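Local coordinates for protein superoxide dismutase [Fe] (Sulfolobus solfataricus, PDB 1WB7) that catalyses the disproportionation of superoxide radicals to hydrogen peroxide and oxygen, using one iron ion in each subunit of a homotetramer, at residues 39-44 with 74-79. The protein carries 1 engineered substitution. Residues are numbered along the deposited sequence; the frame is centred on the assembly and turned at random.
Sequences KGFVNG and LTFNIN. Engineered in segment 39-44: Phe-41 (natural residue Tyr).
Phe-41 and Asn-77 meet where helices 27-57 and 67-89, the two arms of the alpha-hairpin of iron/manganese superoxide dismutases, draw together; the CA atoms of Phe-41 and Asn-77 are 4.8 Å apart, the nearest pair across the two segments. The axes of 39-44 and 74-79 approach to 7.9 Å and run roughly antiparallel, at 137°. So close a crossing suits glycine: Gly-44 brings bare backbone to the interface, and OD1 of Asn-77 lies 3.7 Å from CA of Gly-44, where a side chain on Gly-44 would collide with the amide. Asn-77 points at the other helix and fills the gap as a small, flat wedge, with CG 3.7 Å from Gly-44 C and OD1 3.6 Å from CD1 of Phe-41, near the plane of that ring and at its edge. No hydrogen bond joins the segments; the amide is held from its own helix, ND2 bonding to Gly-73 O. Were Asn-77 an alanine, the carboxamide would be gone, and the Gly-44 backbone and Phe-41 ring edge would probably lose their packing partner.

The nearest side-chain atom of Phe-41, engineered from tyrosine, is about 5 Å from the iron, and its ring meets that of the iron ligand His-84; the contact thus borders the metal site. A chi1 of 172° sets CG of Phe-76 anti to the backbone N and brings the end of its ring up to Phe-41, whose edge is turned to the Phe-76 face in an offset edge-to-face pair, planes at 74°. The ring of His-155 meets both, extending the aromatic group. Phe-41 CE1 touches Phe-76 CZ at 3.8 Å.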
loop_
_atom_site.group_PDB
_atom_site.type_symbol
_atom_site.label_atom_id
_atom_site.label_comp_id
_atom_site.label_asym_id
_atom_site.label_seq_id
_atom_site.Cartn_x
_atom_site.Cartn_y
_atom_site.Cartn_z
ATOM N N LYS A 39 -21.105 -11.241 -1.767
ATOM C CA LYS A 39 -21.098 -12.565 -2.378
ATOM C C LYS A 39 -19.870 -12.707 -3.282
ATOM O O LYS A 39 -19.264 -13.775 -3.359
ATOM C CB LYS A 39 -22.378 -12.771 -3.190
ATOM C CG LYS A 39 -22.511 -14.156 -3.817
ATOM C CD LYS A 39 -23.920 -14.352 -4.366
ATOM C CE LYS A 39 -24.954 -14.233 -3.247
ATOM N NZ LYS A 39 -26.368 -14.267 -3.728
ATOM N N GLY A 40 -19.500 -11.623 -3.960
ATOM C CA GLY A 40 -18.338 -11.667 -4.828
ATOM C C GLY A 40 -17.056 -12.001 -4.081
ATOM O O GLY A 40 -16.170 -12.669 -4.619
ATOM N N PHE A 41 -16.954 -11.548 -2.834
ATOM C CA PHE A 41 -15.761 -11.804 -2.026
ATOM C C PHE A 41 -15.685 -13.241 -1.565
ATOM O O PHE A 41 -14.614 -13.844 -1.549
ATOM C CB PHE A 41 -15.725 -10.867 -0.818
ATOM C CG PHE A 41 -15.547 -9.433 -1.187
ATOM C CD1 PHE A 41 -14.428 -9.027 -1.909
ATOM C CD2 PHE A 41 -16.513 -8.493 -0.859
ATOM C CE1 PHE A 41 -14.278 -7.699 -2.306
ATOM C CE2 PHE A 41 -16.377 -7.163 -1.253
ATOM C CZ PHE A 41 -15.260 -6.766 -1.976
ATOM N N VAL A 42 -16.828 -13.790 -1.174
ATOM C CA VAL A 42 -16.881 -15.173 -0.739
ATOM C C VAL A 42 -16.433 -16.042 -1.915
ATOM O O VAL A 42 -15.581 -16.919 -1.766
ATOM C CB VAL A 42 -18.314 -15.561 -0.328
ATOM C CG1 VAL A 42 -18.361 -17.024 0.105
ATOM C CG2 VAL A 42 -18.783 -14.648 0.802
ATOM N N ASN A 43 -17.002 -15.777 -3.087
ATOM C CA ASN A 43 -16.670 -16.525 -4.296
ATOM C C ASN A 43 -15.210 -16.345 -4.695
ATOM O O ASN A 43 -14.532 -17.307 -5.048
ATOM C CB ASN A 43 -17.584 -16.085 -5.445
ATOM C CG ASN A 43 -19.013 -16.554 -5.263
ATOM O OD1 ASN A 43 -19.919 -16.127 -5.981
ATOM N ND2 ASN A 43 -19.223 -17.446 -4.303
ATOM N N GLY A 44 -14.732 -15.106 -4.638
ATOM C CA GLY A 44 -13.353 -14.835 -4.993
ATOM C C GLY A 44 -12.386 -15.527 -4.056
ATOM O O GLY A 44 -11.369 -16.069 -4.486
ATOM N N LEU A 74 -6.015 -13.394 -1.934
ATOM C CA LEU A 74 -6.677 -13.986 -0.783
ATOM C C LEU A 74 -6.870 -12.959 0.333
ATOM O O LEU A 74 -7.948 -12.890 0.928
ATOM C CB LEU A 74 -5.889 -15.194 -0.276
ATOM C CG LEU A 74 -6.167 -16.489 -1.052
ATOM C CD1 LEU A 74 -5.193 -17.590 -0.631
ATOM C CD2 LEU A 74 -7.610 -16.927 -0.799
ATOM N N THR A 75 -5.862 -12.135 0.613
ATOM C CA THR A 75 -6.057 -11.157 1.676
ATOM C C THR A 75 -7.131 -10.154 1.269
ATOM O O THR A 75 -7.891 -9.676 2.111
ATOM C CB THR A 75 -4.748 -10.409 2.067
ATOM O OG1 THR A 75 -4.977 -9.696 3.288
ATOM C CG2 THR A 75 -4.325 -9.407 0.993
ATOM N N PHE A 76 -7.208 -9.856 -0.028
ATOM C CA PHE A 76 -8.206 -8.919 -0.542
ATOM C C PHE A 76 -9.621 -9.472 -0.364
ATOM O O PHE A 76 -10.480 -8.834 0.244
ATOM C CB PHE A 76 -7.952 -8.646 -2.033
ATOM C CG PHE A 76 -9.037 -7.838 -2.702
ATOM C CD1 PHE A 76 -9.218 -6.496 -2.392
ATOM C CD2 PHE A 76 -9.883 -8.428 -3.635
ATOM C CE1 PHE A 76 -10.232 -5.745 -3.004
ATOM C CE2 PHE A 76 -10.900 -7.688 -4.253
ATOM C CZ PHE A 76 -11.075 -6.345 -3.936
ATOM N N ASN A 77 -9.856 -10.664 -0.902
ATOM C CA ASN A 77 -11.168 -11.306 -0.822
ATOM C C ASN A 77 -11.575 -11.789 0.569
ATOM O O ASN A 77 -12.736 -11.653 0.954
ATOM C CB ASN A 77 -11.239 -12.477 -1.809
ATOM C CG ASN A 77 -11.391 -12.015 -3.239
ATOM O OD1 ASN A 77 -12.454 -11.540 -3.637
ATOM N ND2 ASN A 77 -10.318 -12.132 -4.018
ATOM N N ILE A 78 -10.637 -12.356 1.320
ATOM C CA ILE A 78 -10.969 -12.834 2.653
ATOM C C ILE A 78 -11.381 -11.668 3.539
ATOM O O ILE A 78 -12.392 -11.748 4.250
ATOM C CB ILE A 78 -9.798 -13.600 3.288
ATOM C CG1 ILE A 78 -9.597 -14.921 2.541
ATOM C CG2 ILE A 78 -10.090 -13.880 4.763
ATOM C CD1 ILE A 78 -8.460 -15.769 3.070
ATOM N N ASN A 79 -10.618 -10.580 3.496
ATOM C CA ASN A 79 -10.963 -9.401 4.285
ATOM C C ASN A 79 -12.244 -8.802 3.737
ATOM O O ASN A 79 -13.077 -8.298 4.493
ATOM C CB ASN A 79 -9.843 -8.356 4.233
ATOM C CG ASN A 79 -8.785 -8.596 5.283
ATOM O OD1 ASN A 79 -9.088 -8.654 6.478
ATOM N ND2 ASN A 79 -7.538 -8.741 4.848
#